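Local coordinates for protein aldehyde dehydrogenase (Bartonella henselae, PDB 3I44) that probably catalyses the NAD(P)-dependent oxidation of aldehydes to carboxylic acids, as a member of the aldehyde dehydrogenase family, at residues 60-65 / 232-237; 67-72 / 239-244; 433-438 / 444-449. The protein carries 1 engineered substitution. All coordinates share one frame; numbering follows the deposited sequence.

Interaction 1: residues 60-65 / 232-237; sequences GSTRDA and GSYLSA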
loop_
_atom_site.group_PDB
_atom_site.type_symbol
_atom_site.label_atom_id
_atom_site.label_comp_id
_atom_site.label_asym_id
_atom_site.label_seq_id
_atom_site.Cartn_x
_atom_site.Cartn_y
_atom_site.Cartn_z
ATOM N N GLY A 60 16.072 -10.669 -21.452
ATOM C CA GLY A 60 16.306 -11.777 -20.529
ATOM C C GLY A 60 15.133 -12.725 -20.410
ATOM O O GLY A 60 14.011 -12.411 -20.812
ATOM N N SER A 61 15.407 -13.896 -19.856
ATOM C CA SER A 61 14.389 -14.934 -19.620
ATOM C C SER A 61 14.171 -15.041 -18.135
ATOM O O SER A 61 14.855 -14.374 -17.367
ATOM C CB SER A 61 14.904 -16.301 -20.121
ATOM O OG SER A 61 16.101 -16.657 -19.426
ATOM N N THR A 62 13.272 -15.930 -17.731
ATOM C CA THR A 62 13.041 -16.191 -16.321
ATOM C C THR A 62 14.262 -16.741 -15.597
ATOM O O THR A 62 14.450 -16.421 -14.409
ATOM C CB THR A 62 11.823 -17.125 -16.069
ATOM O OG1 THR A 62 12.087 -18.397 -16.631
ATOM C CG2 THR A 62 10.546 -16.573 -16.672
ATOM N N ARG A 63 15.107 -17.520 -16.289
ATOM C CA ARG A 63 16.391 -17.992 -15.725
ATOM C C ARG A 63 17.341 -16.858 -15.373
ATOM O O ARG A 63 18.002 -16.914 -14.348
ATOM C CB ARG A 63 17.118 -18.992 -16.667
ATOM N N ASP A 64 17.442 -15.843 -16.227
ATOM C CA ASP A 64 18.305 -14.679 -15.933
ATOM C C ASP A 64 17.745 -13.946 -14.709
ATOM O O ASP A 64 18.490 -13.482 -13.862
ATOM C CB ASP A 64 18.390 -13.707 -17.115
ATOM C CG ASP A 64 18.894 -14.362 -18.377
ATOM O OD1 ASP A 64 19.963 -15.009 -18.325
ATOM O OD2 ASP A 64 18.234 -14.207 -19.424
ATOM N N ALA A 65 16.427 -13.854 -14.619
ATOM C CA ALA A 65 15.800 -13.246 -13.451
ATOM C C ALA A 65 16.132 -14.033 -12.180
ATOM O O ALA A 65 16.464 -13.433 -11.158
ATOM C CB ALA A 65 14.307 -13.145 -13.630
ATOM N N GLY A 232 9.137 -8.495 -16.543
ATOM C CA GLY A 232 8.446 -7.593 -15.605
ATOM C C GLY A 232 7.388 -8.305 -14.784
ATOM O O GLY A 232 7.343 -8.186 -13.549
ATOM N N SER A 233 6.543 -9.067 -15.472
ATOM C CA SER A 233 5.520 -9.881 -14.820
ATOM C C SER A 233 6.120 -10.965 -13.934
ATOM O O SER A 233 5.599 -11.226 -12.858
ATOM C CB SER A 233 4.597 -10.550 -15.840
ATOM O OG SER A 233 4.188 -9.591 -16.785
ATOM N N TYR A 234 7.196 -11.594 -14.395
ATOM C CA TYR A 234 7.860 -12.631 -13.621
ATOM C C TYR A 234 8.466 -12.090 -12.287
ATOM O O TYR A 234 8.345 -12.715 -11.223
ATOM C CB TYR A 234 8.949 -13.290 -14.484
ATOM C CG TYR A 234 9.607 -14.464 -13.804
ATOM C CD1 TYR A 234 8.901 -15.659 -13.583
ATOM C CD2 TYR A 234 10.916 -14.376 -13.347
ATOM C CE1 TYR A 234 9.521 -16.756 -12.945
ATOM C CE2 TYR A 234 11.549 -15.450 -12.708
ATOM C CZ TYR A 234 10.847 -16.635 -12.506
ATOM O OH TYR A 234 11.477 -17.700 -11.880
ATOM N N LEU A 235 9.123 -10.936 -12.344
ATOM C CA LEU A 235 9.552 -10.251 -11.107
ATOM C C LEU A 235 8.363 -9.946 -10.169
ATOM O O LEU A 235 8.412 -10.212 -8.965
ATOM C CB LEU A 235 10.298 -8.936 -11.447
ATOM C CG LEU A 235 11.634 -9.042 -12.189
ATOM C CD1 LEU A 235 12.235 -7.646 -12.447
ATOM C CD2 LEU A 235 12.654 -9.906 -11.447
ATOM N N SER A 236 7.280 -9.406 -10.711
ATOM C CA SER A 236 6.155 -9.024 -9.864
ATOM C C SER A 236 5.494 -10.218 -9.184
ATOM O O SER A 236 4.860 -10.070 -8.148
ATOM C CB SER A 236 5.135 -8.226 -10.656
ATOM O OG SER A 236 4.698 -9.001 -11.738
ATOM N N ALA A 237 5.670 -11.414 -9.736
ATOM C CA ALA A 237 5.105 -12.623 -9.144
ATOM C C ALA A 237 6.125 -13.476 -8.382
ATOM O O ALA A 237 5.760 -14.478 -7.794
ATOM C CB ALA A 237 4.362 -13.474 -10.243
#
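Tyr234, on helix 228-237, lays its ring against the first turn of helix 62-79. Its CG stands anti to the backbone N (chi1 -175°), which carries the ring out to Thr62. There Thr62 CB sits over the face in a CH-pi contact, 3.7 Å from the Tyr234 ring centroid and only 10° off the ring normal. Thr62 CG2 covers the same face further back, 3.6 Å from Tyr234 CD1. Thr62 O comes 3.5 Å from Tyr234 CE2. Ala65 meets the ring differently. Its CB lies at the edge, near the ring plane, 3.6 Å from Tyr234 CD2. The phenol OH passes beyond this patch and hydrogen-bonds to Asp66 OD1. Next in sequence, Leu235 adds a looser touch: its CD2 comes 4.2 Å from Ala65 CB.

On the other segment, Ser61 is the N-cap of helix 62-79. Its backbone N donates to Asp64 OD2 at 2.9 Å, so the helix start is braced beside the aromatic contact. The segments meet mainly through carbon, with one carbonyl oxygen beside the ring. The contact therefore rests on dispersion and shape fit. The bond to Asp66, one residue past segment 60-65 on the same helix, probably limits the ring's movement.

Interaction 2: residues 67-72 / 239-244; sequences KAINAA and PDLEMI. Engineered in segment 239-244: Glu242 (natural residue Gly).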
loop_
_atom_site.group_PDB
_atom_site.type_symbol
_atom_site.label_atom_id
_atom_site.label_comp_id
_atom_site.label_asym_id
_atom_site.label_seq_id
_atom_site.Cartn_x
_atom_site.Cartn_y
_atom_site.Cartn_z
ATOM N N LYS A 67 18.696 -15.891 -11.549
ATOM C CA LYS A 67 20.109 -15.631 -11.255
ATOM C C LYS A 67 20.278 -14.297 -10.508
ATOM O O LYS A 67 20.912 -14.235 -9.465
ATOM C CB LYS A 67 20.936 -15.532 -12.550
ATOM C CG LYS A 67 21.663 -16.784 -13.062
ATOM C CD LYS A 67 22.675 -16.425 -14.222
ATOM C CE LYS A 67 23.938 -15.654 -13.724
ATOM N NZ LYS A 67 24.880 -15.229 -14.858
ATOM N N ALA A 68 19.767 -13.228 -11.109
ATOM C CA ALA A 68 19.788 -11.887 -10.499
ATOM C C ALA A 68 19.184 -11.901 -9.080
ATOM O O ALA A 68 19.806 -11.432 -8.126
ATOM C CB ALA A 68 19.075 -10.872 -11.411
ATOM N N ILE A 69 18.011 -12.501 -8.926
ATOM C CA ILE A 69 17.356 -12.526 -7.634
ATOM C C ILE A 69 18.183 -13.349 -6.625
ATOM O O ILE A 69 18.291 -12.960 -5.472
ATOM C CB ILE A 69 15.911 -13.074 -7.733
ATOM C CG1 ILE A 69 15.024 -12.123 -8.551
ATOM C CG2 ILE A 69 15.313 -13.333 -6.335
ATOM C CD1 ILE A 69 13.670 -12.758 -8.954
ATOM N N ASN A 70 18.754 -14.477 -7.054
ATOM C CA ASN A 70 19.578 -15.296 -6.165
ATOM C C ASN A 70 20.783 -14.505 -5.662
ATOM O O ASN A 70 21.143 -14.586 -4.489
ATOM C CB ASN A 70 20.077 -16.568 -6.860
ATOM C CG ASN A 70 20.772 -17.522 -5.896
ATOM O OD1 ASN A 70 20.126 -18.181 -5.090
ATOM N ND2 ASN A 70 22.089 -17.596 -5.978
ATOM N N ALA A 71 21.414 -13.763 -6.567
ATOM C CA ALA A 71 22.556 -12.909 -6.224
ATOM C C ALA A 71 22.145 -11.855 -5.185
ATOM O O ALA A 71 22.884 -11.591 -4.247
ATOM C CB ALA A 71 23.084 -12.248 -7.448
ATOM N N ALA A 72 20.946 -11.303 -5.340
ATOM C CA ALA A 72 20.445 -10.271 -4.425
ATOM C C ALA A 72 20.090 -10.828 -3.051
ATOM O O ALA A 72 20.414 -10.206 -2.042
ATOM C CB ALA A 72 19.239 -9.535 -5.042
ATOM N N PRO A 239 8.423 -15.231 -5.724
ATOM C CA PRO A 239 8.238 -15.364 -4.273
ATOM C C PRO A 239 9.395 -14.810 -3.413
ATOM O O PRO A 239 9.172 -14.526 -2.245
ATOM C CB PRO A 239 8.057 -16.884 -4.072
ATOM C CG PRO A 239 8.765 -17.526 -5.242
ATOM C CD PRO A 239 8.597 -16.539 -6.402
ATOM N N ASP A 240 10.587 -14.636 -3.978
ATOM C CA ASP A 240 11.733 -14.115 -3.215
ATOM C C ASP A 240 11.878 -12.578 -3.248
ATOM O O ASP A 240 12.855 -12.048 -2.719
ATOM C CB ASP A 240 13.039 -14.718 -3.701
ATOM C CG ASP A 240 13.165 -16.204 -3.386
ATOM O OD1 ASP A 240 12.550 -16.692 -2.438
ATOM O OD2 ASP A 240 13.882 -16.888 -4.118
ATOM N N LEU A 241 10.939 -11.875 -3.883
ATOM C CA LEU A 241 10.923 -10.409 -3.786
ATOM C C LEU A 241 9.835 -9.984 -2.830
ATOM O O LEU A 241 8.722 -10.516 -2.851
ATOM C CB LEU A 241 10.732 -9.744 -5.147
ATOM C CG LEU A 241 11.783 -10.050 -6.220
ATOM C CD1 LEU A 241 11.407 -9.267 -7.548
ATOM C CD2 LEU A 241 13.190 -9.749 -5.735
ATOM N N GLU A 242 10.134 -9.019 -1.979
ATOM C CA GLU A 242 9.130 -8.607 -1.018
ATOM C C GLU A 242 8.401 -7.306 -1.430
ATOM O O GLU A 242 7.374 -6.928 -0.857
ATOM C CB GLU A 242 9.738 -8.616 0.380
ATOM C CG GLU A 242 9.073 -9.783 1.281
ATOM C CD GLU A 242 7.981 -9.162 2.092
ATOM O OE1 GLU A 242 6.768 -9.163 1.703
ATOM O OE2 GLU A 242 8.415 -8.523 3.103
ATOM N N MET A 243 8.886 -6.676 -2.487
ATOM C CA MET A 243 8.312 -5.426 -2.960
ATOM C C MET A 243 8.613 -5.201 -4.406
ATOM O O MET A 243 9.678 -5.578 -4.881
ATOM C CB MET A 243 8.899 -4.260 -2.161
ATOM C CG MET A 243 8.651 -2.896 -2.770
ATOM S SD MET A 243 9.246 -1.705 -1.652
ATOM C CE MET A 243 8.874 -0.145 -2.547
ATOM N N ILE A 244 7.673 -4.564 -5.102
ATOM C CA ILE A 244 7.884 -4.100 -6.459
ATOM C C ILE A 244 7.620 -2.600 -6.515
ATOM O O ILE A 244 6.526 -2.163 -6.120
ATOM C CB ILE A 244 6.921 -4.734 -7.464
ATOM C CG1 ILE A 244 7.244 -6.203 -7.600
ATOM C CG2 ILE A 244 7.106 -4.085 -8.864
ATOM C CD1 ILE A 244 8.561 -6.471 -8.251
#
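Helix 62-79 packs here on the connection that leads from helix 228-237 into strand 243-247. Ile69 is the residue of the helix that reaches across, and it uses two separate branches. Its CG2, anti to the backbone N (chi1 -66° for CG1), touches Asp240 CB at 3.7 Å. Its CG1 branch faces Leu241, with Ile69 CG1 4.1 Å from Leu241 CD2. The side chains of Ile69 and Leu241 cross at about a right angle, so they meet at a small patch rather than along their length. Ile69 and Asp240 cross at a slant, and their CA atoms, 7.3 Å apart, are the nearest such pair across the two segments. Asp240 takes part through its methylene carbon. Its carboxylate leads off beyond the apolar patch, and its backbone N is hydrogen-bonded to His238 ND1. His238 also touches Ile69, so that branched side chain has neighbours at His238, Asp240 and Leu241.

Strand 243-247 belongs to the mixed sheet that holds strands 156-168, 191-195, 221-223 and 266-270. In this family such a sheet forms the core of the Rossmann-like nucleotide-binding domain, and this one is probably its counterpart. Helix 62-79 covers part of the sheet, with Ala72 touching Val164 on strand 156-168. Leu241 also packs on Val164, so it lies between the helix and the sheet.

Further along, the engineered Glu242, glycine in the natural sequence, turns to the dimer partner. Its OE2 forms salt bridges with Arg476 and Arg451 of the second subunit.

Interaction 3: residues 433-438 / 444-449; sequences NYIQSQ and RRIAAQ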
loop_
_atom_site.group_PDB
_atom_site.type_symbol
_atom_site.label_atom_id
_atom_site.label_comp_id
_atom_site.label_asym_id
_atom_site.label_seq_id
_atom_site.Cartn_x
_atom_site.Cartn_y
_atom_site.Cartn_z
ATOM N N ASN A 433 -2.151 18.486 -10.674
ATOM C CA ASN A 433 -2.995 19.510 -11.243
ATOM C C ASN A 433 -2.323 20.870 -10.980
ATOM O O ASN A 433 -1.514 20.998 -10.049
ATOM C CB ASN A 433 -4.380 19.482 -10.602
ATOM C CG ASN A 433 -5.276 18.364 -11.157
ATOM O OD1 ASN A 433 -5.292 18.128 -12.354
ATOM N ND2 ASN A 433 -6.044 17.703 -10.281
ATOM N N TYR A 434 -2.696 21.874 -11.783
ATOM C CA TYR A 434 -2.039 23.174 -11.836
ATOM C C TYR A 434 -3.105 24.275 -11.758
ATOM O O TYR A 434 -4.217 24.156 -12.320
ATOM C CB TYR A 434 -1.224 23.317 -13.128
ATOM C CG TYR A 434 -0.165 22.248 -13.332
ATOM C CD1 TYR A 434 1.174 22.528 -13.111
ATOM C CD2 TYR A 434 -0.504 20.949 -13.749
ATOM C CE1 TYR A 434 2.170 21.541 -13.284
ATOM C CE2 TYR A 434 0.470 19.981 -13.928
ATOM C CZ TYR A 434 1.815 20.280 -13.687
ATOM O OH TYR A 434 2.814 19.339 -13.859
ATOM N N ILE A 435 -2.782 25.356 -11.056
ATOM C CA ILE A 435 -3.747 26.483 -10.870
ATOM C C ILE A 435 -2.983 27.766 -11.037
ATOM O O ILE A 435 -1.919 27.938 -10.420
ATOM C CB ILE A 435 -4.370 26.493 -9.473
ATOM C CG1 ILE A 435 -5.070 25.160 -9.159
ATOM C CG2 ILE A 435 -5.383 27.670 -9.292
ATOM C CD1 ILE A 435 -5.382 24.962 -7.657
ATOM N N GLN A 436 -3.494 28.657 -11.899
ATOM C CA GLN A 436 -2.921 29.977 -12.083
ATOM C C GLN A 436 -3.925 31.061 -11.736
ATOM O O GLN A 436 -4.954 31.221 -12.421
ATOM C CB GLN A 436 -2.420 30.164 -13.512
ATOM C CG GLN A 436 -1.859 28.912 -14.154
ATOM C CD GLN A 436 -0.675 28.282 -13.420
ATOM O OE1 GLN A 436 0.236 28.963 -12.918
ATOM N NE2 GLN A 436 -0.652 26.944 -13.428
ATOM N N SER A 437 -3.645 31.784 -10.647
ATOM C CA SER A 437 -4.422 32.972 -10.272
ATOM C C SER A 437 -3.643 33.827 -9.279
ATOM O O SER A 437 -2.953 33.308 -8.389
ATOM C CB SER A 437 -5.752 32.578 -9.638
ATOM O OG SER A 437 -6.402 33.686 -9.007
ATOM N N GLN A 438 -3.749 35.145 -9.435
ATOM C CA GLN A 438 -3.093 36.051 -8.487
ATOM C C GLN A 438 -3.906 36.243 -7.216
ATOM O O GLN A 438 -3.407 36.880 -6.296
ATOM C CB GLN A 438 -2.711 37.382 -9.164
ATOM C CG GLN A 438 -1.515 37.174 -10.045
ATOM C CD GLN A 438 -1.136 38.385 -10.836
ATOM O OE1 GLN A 438 -0.111 38.995 -10.563
ATOM N NE2 GLN A 438 -1.926 38.715 -11.849
ATOM N N ARG A 444 -6.294 28.870 -2.980
ATOM C CA ARG A 444 -6.463 27.958 -1.870
ATOM C C ARG A 444 -7.749 27.161 -1.981
ATOM O O ARG A 444 -7.719 25.949 -1.793
ATOM C CB ARG A 444 -6.418 28.704 -0.541
ATOM C CG ARG A 444 -5.042 29.140 -0.173
ATOM C CD ARG A 444 -5.074 30.000 1.069
ATOM N NE ARG A 444 -3.734 30.285 1.555
ATOM C CZ ARG A 444 -3.477 30.848 2.731
ATOM N NH1 ARG A 444 -4.468 31.217 3.526
ATOM N NH2 ARG A 444 -2.231 31.038 3.117
ATOM N N ARG A 445 -8.858 27.828 -2.274
ATOM C CA ARG A 445 -10.141 27.137 -2.484
ATOM C C ARG A 445 -10.047 26.048 -3.549
ATOM O O ARG A 445 -10.512 24.927 -3.336
ATOM C CB ARG A 445 -11.253 28.087 -2.941
ATOM C CG ARG A 445 -11.722 29.089 -1.957
ATOM C CD ARG A 445 -13.095 29.705 -2.396
ATOM N NE ARG A 445 -12.967 30.555 -3.592
ATOM C CZ ARG A 445 -12.590 31.834 -3.593
ATOM N NH1 ARG A 445 -12.263 32.455 -2.477
ATOM N NH2 ARG A 445 -12.505 32.487 -4.731
ATOM N N ILE A 446 -9.475 26.394 -4.700
ATOM C CA ILE A 446 -9.374 25.464 -5.823
ATOM C C ILE A 446 -8.411 24.296 -5.536
ATOM O O ILE A 446 -8.745 23.130 -5.851
ATOM C CB ILE A 446 -9.004 26.189 -7.161
ATOM C CG1 ILE A 446 -10.003 27.319 -7.481
ATOM C CG2 ILE A 446 -8.964 25.194 -8.316
ATOM C CD1 ILE A 446 -11.460 26.885 -7.565
ATOM N N ALA A 447 -7.248 24.605 -4.945
ATOM C CA ALA A 447 -6.260 23.603 -4.552
ATOM C C ALA A 447 -6.862 22.549 -3.609
ATOM O O ALA A 447 -6.528 21.368 -3.707
ATOM C CB ALA A 447 -5.006 24.242 -3.925
ATOM N N ALA A 448 -7.735 22.981 -2.707
ATOM C CA ALA A 448 -8.363 22.086 -1.757
ATOM C C ALA A 448 -9.397 21.180 -2.407
ATOM O O ALA A 448 -9.654 20.110 -1.880
ATOM C CB ALA A 448 -9.021 22.880 -0.578
ATOM N N GLN A 449 -9.993 21.601 -3.529
ATOM C CA GLN A 449 -11.033 20.821 -4.168
ATOM C C GLN A 449 -10.562 19.869 -5.277
ATOM O O GLN A 449 -11.281 18.947 -5.596
ATOM C CB GLN A 449 -12.103 21.736 -4.738
ATOM C CG GLN A 449 -12.864 22.547 -3.685
ATOM C CD GLN A 449 -13.816 23.526 -4.336
ATOM O OE1 GLN A 449 -14.838 23.128 -4.858
ATOM N NE2 GLN A 449 -13.471 24.810 -4.325
#
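Ile435 points its side chain from strand 432-436 toward helix 440-449, and its CD1 methyl does most of the touching. CG1 is anti to the carbonyl carbon (chi1 -57°), and the chain then runs on extended (chi2 164°). This carries CD1 to the helix backbone, 3.3 Å from Ala447 N. The methyl meets the peptide between Ile446 and Ala447, and it also touches a side-chain atom of each of these residues. On Ala447 it lies 3.8 Å from CB. On Ile446 it meets the branch methyl, with Ile435 CD1 3.6 Å from Ile446 CG2.

The two isoleucines run at a slant to each other. Ile446 offers its CG2 branch to Ile435, while its longer arm turns away. The same branch methyl also lies 4.0 Å from Ile435 CG1, so it sits beside the last bond of the strand residue. All three residues of the contact are buried. Val455 on strand 454-457, Ile278 on strand 276-279 and Val421 on helix 417-425 add to the apolar cluster.

The helix also meets the second subunit: Ala447 O accepts a hydrogen bond from its Lys492, and Arg444 forms a salt bridge with the C-terminal carboxylate of its Trp497. Strand 432-436, helix 440-449 and strand 454-457 form a beta-alpha-beta unit. Ile435 on the first strand packs on the connecting helix of this crossover, whose two strands are parallel neighbours in the sheet.

Interactions 1 and 2 are neighbours, with centres 10 Å apart. Both use helix 62-79, first its N-terminal turn and then its next turns. Their partners, helix 228-237 and strand 243-247, follow each other in the chain, so the segments alternate along the sequence. They touch directly, for instance where Leu235 CD2 lies 3.9 Å from Ile69 CD1. Together they pack helix 62-79 against helix 228-237 and the connection into strand 243-247. Interaction 3 comes later in the chain and lies on the opposite side of its centre, about 43 Å from both between centres. Interactions 1 and 2 lie by the sheet with strand 243-247, probably the nucleotide-binding domain; interaction 3 lies by that with strand 432-436, probably the catalytic domain.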